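Local coordinates for protein serine protease inhibitor 4, isoform B (Drosophila melanogaster, PDB 4P0F) that probably inhibits serine and cysteine endopeptidases as a member of the serpin family, seen in its cleaved form, at residues 291-295 with 296-300; 251-254 with 255-259. All coordinates share one frame; numbering follows the deposited sequence.

Contact 1 (291-295 with 296-300); sequences MSRMF and SDQAE
R293 and E300 meet side-on in a two-pronged salt bridge. NE of R293 gives its N-H to OE1 of E300 at 2.9 Å, and NH2 of R293 gives one to OE2 of E300, also at 2.9 Å. Both bonds are nearly straight. Both acceptors lie close to the guanidinium plane, but the carboxylate is turned: the two planes are 40° apart, and the nitrogens meet the oxygens from above the carboxylate plane. R293 reaches this far because CG stands anti to the backbone N (chi1 -164°) and the chain stays extended to NE. E300 comes to it with a bend at chi2. Q298 takes one face of the guanidinium. Its CB sits 3.6 Å from CZ of R293, offset toward the rim, and its chain crosses the arginine at about a right angle. With an alanine in place of R293, the E300 carboxylate is likely to lose its paired charge, and Q298 CB the guanidinium face it packs on. The backbone O of R293 accepts from S296 OG at 2.8 Å and from S296 N at 3.0 Å. The hydroxyl comes in 15° from the carbonyl plane, the amide from well above it. S296 OG in turn accepts from Q298 N at 3.0 Å, an ST turn at the start of the type I turn from S296 to A299. The methyl of A299 packs 3.3 Å from R293 O. This loop follows helix 283-288 and leads to strand 311-324. T56 OG1 of helix 54-64 also bonds E300 OE1, and Q59 of that helix bonds R293 N. D297 O and A299 O both accept from K342 NZ, just past strand 328-341, consistent with the reactive-centre loop inserted on cleavage. F295 packs on F286 of helix 283-288. M294 packs on L60 of helix 54-64 and on V313 of strand 311-324.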
loop_
_atom_site.group_PDB
_atom_site.type_symbol
_atom_site.label_atom_id
_atom_site.label_comp_id
_atom_site.label_asym_id
_atom_site.label_seq_id
_atom_site.Cartn_x
_atom_site.Cartn_y
_atom_site.Cartn_z
ATOM N N MET A 291 -8.510 -5.873 -14.900
ATOM C CA MET A 291 -9.718 -5.606 -14.121
ATOM C C MET A 291 -10.475 -4.377 -14.647
ATOM O O MET A 291 -10.868 -3.502 -13.875
ATOM C CB MET A 291 -9.362 -5.439 -12.646
ATOM C CG MET A 291 -8.792 -6.716 -12.040
ATOM S SD MET A 291 -8.254 -6.563 -10.323
ATOM C CE MET A 291 -6.632 -5.807 -10.515
ATOM N N SER A 292 -10.709 -4.349 -15.959
ATOM C CA SER A 292 -11.352 -3.205 -16.619
ATOM C C SER A 292 -12.857 -3.131 -16.441
ATOM O O SER A 292 -13.429 -2.040 -16.497
ATOM C CB SER A 292 -11.058 -3.225 -18.120
ATOM O OG SER A 292 -9.700 -2.913 -18.356
ATOM N N ARG A 293 -13.519 -4.271 -16.267
ATOM C CA ARG A 293 -14.981 -4.282 -16.344
ATOM C C ARG A 293 -15.655 -3.422 -15.259
ATOM O O ARG A 293 -16.700 -2.801 -15.508
ATOM C CB ARG A 293 -15.496 -5.724 -16.276
ATOM C CG ARG A 293 -16.937 -5.902 -16.720
ATOM C CD ARG A 293 -17.244 -7.374 -16.959
ATOM N NE ARG A 293 -18.644 -7.626 -17.271
ATOM C CZ ARG A 293 -19.155 -7.650 -18.500
ATOM N NH1 ARG A 293 -18.386 -7.423 -19.557
ATOM N NH2 ARG A 293 -20.447 -7.900 -18.669
ATOM N N MET A 294 -15.059 -3.381 -14.074
ATOM C CA MET A 294 -15.583 -2.612 -12.946
ATOM C C MET A 294 -15.779 -1.111 -13.236
ATOM O O MET A 294 -16.609 -0.464 -12.598
ATOM C CB MET A 294 -14.651 -2.782 -11.743
ATOM C CG MET A 294 -13.272 -2.259 -11.996
ATOM S SD MET A 294 -12.086 -2.910 -10.796
ATOM C CE MET A 294 -12.799 -2.241 -9.319
ATOM N N PHE A 295 -15.033 -0.558 -14.191
ATOM C CA PHE A 295 -15.139 0.871 -14.542
ATOM C C PHE A 295 -16.071 1.133 -15.715
ATOM O O PHE A 295 -16.366 2.286 -16.038
ATOM C CB PHE A 295 -13.760 1.444 -14.886
ATOM C CG PHE A 295 -12.710 1.107 -13.891
ATOM C CD1 PHE A 295 -12.698 1.710 -12.652
ATOM C CD2 PHE A 295 -11.721 0.180 -14.196
ATOM C CE1 PHE A 295 -11.729 1.395 -11.726
ATOM C CE2 PHE A 295 -10.771 -0.143 -13.288
ATOM C CZ PHE A 295 -10.757 0.465 -12.052
ATOM N N SER A 296 -16.508 0.060 -16.367
ATOM C CA SER A 296 -17.268 0.151 -17.600
ATOM C C SER A 296 -18.765 0.154 -17.360
ATOM O O SER A 296 -19.243 -0.147 -16.265
ATOM C CB SER A 296 -16.927 -1.022 -18.516
ATOM O OG SER A 296 -17.638 -2.180 -18.111
ATOM N N ASP A 297 -19.512 0.442 -18.417
ATOM C CA ASP A 297 -20.962 0.402 -18.329
ATOM C C ASP A 297 -21.496 -1.029 -18.321
ATOM O O ASP A 297 -22.708 -1.241 -18.253
ATOM C CB ASP A 297 -21.578 1.200 -19.473
ATOM C CG ASP A 297 -21.516 2.699 -19.233
ATOM O OD1 ASP A 297 -21.497 3.123 -18.054
ATOM O OD2 ASP A 297 -21.496 3.455 -20.225
ATOM N N GLN A 298 -20.589 -2.003 -18.358
ATOM C CA GLN A 298 -20.957 -3.399 -18.194
ATOM C C GLN A 298 -20.687 -3.905 -16.776
ATOM O O GLN A 298 -20.883 -5.085 -16.492
ATOM C CB GLN A 298 -20.209 -4.269 -19.203
ATOM C CG GLN A 298 -20.619 -4.030 -20.648
ATOM C CD GLN A 298 -20.105 -2.718 -21.208
ATOM O OE1 GLN A 298 -18.916 -2.409 -21.111
ATOM N NE2 GLN A 298 -21.001 -1.935 -21.799
ATOM N N ALA A 299 -20.257 -3.017 -15.885
ATOM C CA ALA A 299 -19.928 -3.414 -14.521
ATOM C C ALA A 299 -21.121 -4.044 -13.820
ATOM O O ALA A 299 -22.262 -3.620 -14.011
ATOM C CB ALA A 299 -19.440 -2.223 -13.719
ATOM N N GLU A 300 -20.835 -5.035 -12.984
ATOM C CA GLU A 300 -21.851 -5.782 -12.258
ATOM C C GLU A 300 -21.619 -5.692 -10.757
ATOM O O GLU A 300 -20.795 -6.422 -10.206
ATOM C CB GLU A 300 -21.844 -7.238 -12.716
ATOM C CG GLU A 300 -22.255 -7.389 -14.184
ATOM C CD GLU A 300 -21.266 -8.108 -15.078
ATOM O OE1 GLU A 300 -20.065 -8.171 -14.758
ATOM O OE2 GLU A 300 -21.712 -8.616 -16.137
#

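Contact 2 (251-254 with 255-259); sequences RLTT and LSQIT
Q257 lies against T253 and T254, which precede its helix. Its CB touches two hydroxyls, 3.4 Å from T254 OG1 and 3.6 Å from T253 OG1. CG continues past T254 OG1, again at 3.4 Å. The chain is extended beyond CG, which carries the amide out to two waters. OE1 of Q257 accepts a short bond from one water, which also bonds T253 OG1. NE2 of Q257 gives a weak bond to the other water, which lies 2.9 Å from T254 OG1. Water thus links OE1 to T253, and more weakly NE2 to T254. T254 OG1 also accepts from the backbone N of Q257 at 3.0 Å. It is placed for this by chi1 of 67°, between the backbone N and the carbonyl carbon. T254 O takes I258 N at 3.0 Å, nearly in line with the carbonyl bond, and starts the helical pattern. T253 CG2 rests 3.9 Å from CD1 of I258, whose side chain also packs on L250. T254 is the N-cap of helix 255-260, and its hydroxyl satisfies an amide of the first turn, as is typical of threonine N-caps.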
loop_
_atom_site.group_PDB
_atom_site.type_symbol
_atom_site.label_atom_id
_atom_site.label_comp_id
_atom_site.label_asym_id
_atom_site.label_seq_id
_atom_site.Cartn_x
_atom_site.Cartn_y
_atom_site.Cartn_z
ATOM N N ARG A 251 10.410 -9.632 -10.730
ATOM C CA ARG A 251 9.306 -10.409 -11.269
ATOM C C ARG A 251 9.662 -11.884 -11.413
ATOM O O ARG A 251 8.775 -12.733 -11.488
ATOM C CB ARG A 251 8.894 -9.874 -12.644
ATOM C CG ARG A 251 8.618 -8.381 -12.695
ATOM C CD ARG A 251 8.490 -7.922 -14.137
ATOM N NE ARG A 251 7.766 -6.662 -14.255
ATOM C CZ ARG A 251 7.397 -6.119 -15.411
ATOM N NH1 ARG A 251 7.682 -6.727 -16.557
ATOM N NH2 ARG A 251 6.738 -4.968 -15.422
ATOM N N LEU A 252 10.961 -12.164 -11.478
ATOM C CA LEU A 252 11.466 -13.516 -11.694
ATOM C C LEU A 252 11.589 -14.294 -10.393
ATOM O O LEU A 252 11.851 -15.494 -10.416
ATOM C CB LEU A 252 12.836 -13.483 -12.382
ATOM C CG LEU A 252 12.947 -12.777 -13.733
ATOM C CD1 LEU A 252 14.405 -12.669 -14.155
ATOM C CD2 LEU A 252 12.163 -13.500 -14.782
ATOM N N THR A 253 11.399 -13.622 -9.267
ATOM C CA THR A 253 11.529 -14.279 -7.975
ATOM C C THR A 253 10.315 -13.920 -7.117
ATOM O O THR A 253 9.308 -13.436 -7.642
ATOM C CB THR A 253 12.858 -13.903 -7.284
ATOM O OG1 THR A 253 13.084 -14.752 -6.148
ATOM C CG2 THR A 253 12.874 -12.449 -6.870
ATOM N N THR A 254 10.383 -14.219 -5.825
ATOM C CA THR A 254 9.311 -13.859 -4.901
ATOM C C THR A 254 9.876 -13.209 -3.656
ATOM O O THR A 254 11.023 -13.436 -3.280
ATOM C CB THR A 254 8.473 -15.080 -4.448
ATOM O OG1 THR A 254 9.283 -15.944 -3.640
ATOM C CG2 THR A 254 7.908 -15.844 -5.641
ATOM N N LEU A 255 9.043 -12.422 -2.992
ATOM C CA LEU A 255 9.447 -11.816 -1.737
ATOM C C LEU A 255 9.866 -12.889 -0.723
ATOM O O LEU A 255 10.837 -12.724 0.018
ATOM C CB LEU A 255 8.303 -10.971 -1.191
ATOM C CG LEU A 255 8.549 -10.216 0.105
ATOM C CD1 LEU A 255 9.720 -9.263 -0.047
ATOM C CD2 LEU A 255 7.275 -9.475 0.492
ATOM N N SER A 256 9.146 -14.000 -0.719
ATOM C CA SER A 256 9.439 -15.098 0.204
ATOM C C SER A 256 10.825 -15.687 -0.065
ATOM O O SER A 256 11.568 -16.012 0.868
ATOM C CB SER A 256 8.370 -16.179 0.097
ATOM O OG SER A 256 8.706 -17.322 0.864
ATOM N N GLN A 257 11.182 -15.820 -1.335
ATOM C CA GLN A 257 12.496 -16.353 -1.664
ATOM C C GLN A 257 13.593 -15.370 -1.261
ATOM O O GLN A 257 14.641 -15.786 -0.754
ATOM C CB GLN A 257 12.584 -16.693 -3.143
ATOM C CG GLN A 257 11.911 -18.016 -3.458
ATOM C CD GLN A 257 12.256 -18.533 -4.828
ATOM O OE1 GLN A 257 13.430 -18.725 -5.151
ATOM N NE2 GLN A 257 11.238 -18.757 -5.649
ATOM N N ILE A 258 13.352 -14.079 -1.468
ATOM C CA ILE A 258 14.307 -13.050 -1.042
ATOM C C ILE A 258 14.498 -13.075 0.478
ATOM O O ILE A 258 15.631 -13.158 0.950
ATOM C CB ILE A 258 13.869 -11.651 -1.515
ATOM C CG1 ILE A 258 13.984 -11.563 -3.035
ATOM C CG2 ILE A 258 14.727 -10.548 -0.876
ATOM C CD1 ILE A 258 13.339 -10.338 -3.641
ATOM N N THR A 259 13.427 -13.042 1.264
ATOM C CA THR A 259 13.623 -12.984 2.713
ATOM C C THR A 259 14.160 -14.302 3.275
ATOM O O THR A 259 14.855 -14.307 4.290
ATOM C CB THR A 259 12.341 -12.614 3.470
ATOM O OG1 THR A 259 11.358 -13.631 3.289
ATOM C CG2 THR A 259 11.809 -11.271 3.008
HETATM O O HOH W 1 14.238 -17.322 -7.118
HETATM O O HOH W 2 8.523 -18.716 -3.568
#

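Contacts 1 and 2 are separate local structures in one serpin chain. Their centres are about 32 Å apart, and their nearest atoms about 14 Å. They do not touch. Contact 2 comes first in sequence, where the loop after helix 243-249 enters helix 255-260. Strand 263-281 and helix 283-288 then lead on to contact 1. In both, a side-chain hydroxyl accepts a backbone N-H: an N-cap in 251-259 and an ST turn in 291-300. Their other main ties differ. Contact 1 has a direct salt bridge, while contact 2 has water bridges. Contact 1 also reaches, through K342, the end of strand 328-341, probably the inserted reactive-centre loop.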